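Local coordinates for protein ATP-dependent Clp protease proteolytic subunit (Listeria monocytogenes, PDB 4JCQ) that probably forms the proteolytic chamber of the ATP-dependent Clp protease, a ring-shaped serine peptidase that cuts unfolded or misfolded proteins into short peptides, at residues T95-A100 against Y176-E181. Numbering follows the deposited sequence.
Sequences TIYLAA and YGIVNE
Tyr-97, in the last turn of helix 92-97, drives its ring into the loop that follows helix 170-176, where Ile-178 and Val-179 receive it. The tight part lies along one ring edge: the carbonyl O of Ile-178 comes in near the ring plane, 3.3 Å from CE2 of Tyr-97. Methyl CG2 of Ile-178 sits 3.7 Å from the same CE2, the two side chains crossing at about a right angle. A chi1 of -176° swings the ring of Tyr-97 away from its backbone N and toward the loop, and OH ends 3.6 Å from Val-179 CG2. Packing slackens at Leu-98, whose CD2 stays 4.2 Å from Ile-178 CG2; the Leu-98 side chain also packs on Ile-147 and Ala-150 of helix 133-151. Beyond Val-179 the chain enters strand 181-182, and the partly exposed side chains of Asn-180 and Glu-181 lead away from 95-100. Strand 105-108 supplies the polar partners: Phe-106 O hydrogen-bonds Tyr-97 OH, while Arg-105 binds the carbonyls of Ala-100, Gly-177 and Ile-178. The two segments themselves therefore meet through apolar and van der Waals contact, and the tyrosine hydroxyl and three carbonyls find their partners on that strand, which ties the helix end to the loop within the ClpP/crotonase-type core.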
loop_
_atom_site.group_PDB
_atom_site.type_symbol
_atom_site.label_atom_id
_atom_site.label_comp_id
_atom_site.label_asym_id
_atom_site.label_seq_id
_atom_site.Cartn_x
_atom_site.Cartn_y
_atom_site.Cartn_z
ATOM N N THR H 95 -13.747 24.578 17.032
ATOM C CA THR H 95 -13.580 24.070 18.392
ATOM C C THR H 95 -12.101 23.811 18.692
ATOM O O THR H 95 -11.600 24.187 19.755
ATOM C CB THR H 95 -14.428 22.800 18.611
ATOM O OG1 THR H 95 -15.798 23.096 18.316
ATOM C CG2 THR H 95 -14.326 22.307 20.055
ATOM N N ILE H 96 -11.410 23.188 17.740
ATOM C CA ILE H 96 -9.970 22.941 17.842
ATOM C C ILE H 96 -9.188 24.256 17.888
ATOM O O ILE H 96 -8.337 24.448 18.756
ATOM C CB ILE H 96 -9.465 22.063 16.674
ATOM C CG1 ILE H 96 -10.012 20.638 16.811
ATOM C CG2 ILE H 96 -7.941 22.052 16.615
ATOM C CD1 ILE H 96 -9.951 19.825 15.535
ATOM N N TYR H 97 -9.493 25.153 16.953
ATOM C CA TYR H 97 -8.846 26.462 16.865
ATOM C C TYR H 97 -8.917 27.225 18.188
ATOM O O TYR H 97 -7.929 27.823 18.628
ATOM C CB TYR H 97 -9.478 27.282 15.728
ATOM C CG TYR H 97 -8.822 28.621 15.479
ATOM C CD1 TYR H 97 -7.749 28.741 14.595
ATOM C CD2 TYR H 97 -9.278 29.772 16.124
ATOM C CE1 TYR H 97 -7.145 29.970 14.364
ATOM C CE2 TYR H 97 -8.681 31.003 15.902
ATOM C CZ TYR H 97 -7.616 31.097 15.026
ATOM O OH TYR H 97 -7.029 32.322 14.811
ATOM N N LEU H 98 -10.084 27.172 18.829
ATOM C CA LEU H 98 -10.333 27.906 20.065
ATOM C C LEU H 98 -9.725 27.269 21.320
ATOM O O LEU H 98 -9.876 27.807 22.419
ATOM C CB LEU H 98 -11.840 28.141 20.251
ATOM C CG LEU H 98 -12.530 29.088 19.261
ATOM C CD1 LEU H 98 -14.031 29.105 19.501
ATOM C CD2 LEU H 98 -11.962 30.500 19.327
ATOM N N ALA H 99 -9.037 26.139 21.158
ATOM C CA ALA H 99 -8.319 25.500 22.269
ATOM C C ALA H 99 -7.118 26.328 22.730
ATOM O O ALA H 99 -6.737 26.282 23.898
ATOM C CB ALA H 99 -7.876 24.095 21.889
ATOM N N ALA H 100 -6.524 27.076 21.803
ATOM C CA ALA H 100 -5.399 27.951 22.122
ATOM C C ALA H 100 -5.888 29.211 22.829
ATOM O O ALA H 100 -7.014 29.668 22.592
ATOM C CB ALA H 100 -4.636 28.312 20.857
ATOM N N TYR H 176 -15.090 39.316 16.057
ATOM C CA TYR H 176 -15.912 38.362 16.800
ATOM C C TYR H 176 -15.195 37.819 18.038
ATOM O O TYR H 176 -15.841 37.364 18.984
ATOM C CB TYR H 176 -16.310 37.204 15.880
ATOM C CG TYR H 176 -17.551 36.451 16.303
ATOM C CD1 TYR H 176 -18.818 36.886 15.917
ATOM C CD2 TYR H 176 -17.456 35.294 17.073
ATOM C CE1 TYR H 176 -19.960 36.195 16.297
ATOM C CE2 TYR H 176 -18.589 34.593 17.454
ATOM C CZ TYR H 176 -19.837 35.048 17.064
ATOM O OH TYR H 176 -20.962 34.355 17.441
ATOM N N GLY H 177 -13.865 37.867 18.026
ATOM C CA GLY H 177 -13.056 37.349 19.129
ATOM C C GLY H 177 -12.480 35.964 18.879
ATOM O O GLY H 177 -11.923 35.345 19.788
ATOM N N ILE H 178 -12.617 35.477 17.647
ATOM C CA ILE H 178 -12.048 34.185 17.251
ATOM C C ILE H 178 -10.558 34.352 16.955
ATOM O O ILE H 178 -9.715 33.690 17.567
ATOM C CB ILE H 178 -12.775 33.590 16.021
ATOM C CG1 ILE H 178 -14.255 33.343 16.335
ATOM C CG2 ILE H 178 -12.107 32.297 15.564
ATOM C CD1 ILE H 178 -15.132 33.220 15.103
ATOM N N VAL H 179 -10.248 35.247 16.021
ATOM C CA VAL H 179 -8.871 35.548 15.635
ATOM C C VAL H 179 -8.367 36.741 16.445
ATOM O O VAL H 179 -9.077 37.735 16.592
ATOM C CB VAL H 179 -8.774 35.868 14.126
ATOM C CG1 VAL H 179 -7.354 36.263 13.736
ATOM C CG2 VAL H 179 -9.245 34.681 13.296
ATOM N N ASN H 180 -7.150 36.637 16.972
ATOM C CA ASN H 180 -6.537 37.748 17.695
ATOM C C ASN H 180 -5.695 38.639 16.788
ATOM O O ASN H 180 -5.749 39.866 16.893
ATOM C CB ASN H 180 -5.685 37.240 18.861
ATOM C CG ASN H 180 -5.345 38.334 19.860
ATOM O OD1 ASN H 180 -4.173 38.591 20.143
ATOM N ND2 ASN H 180 -6.369 38.981 20.401
ATOM N N GLU H 181 -4.925 38.016 15.899
ATOM C CA GLU H 181 -3.990 38.740 15.046
ATOM C C GLU H 181 -3.935 38.146 13.640
ATOM O O GLU H 181 -3.794 36.934 13.471
ATOM C CB GLU H 181 -2.594 38.736 15.680
ATOM C CG GLU H 181 -1.610 39.718 15.066
ATOM C CD GLU H 181 -0.267 39.736 15.779
ATOM O OE1 GLU H 181 0.720 40.197 15.167
ATOM O OE2 GLU H 181 -0.191 39.294 16.947
#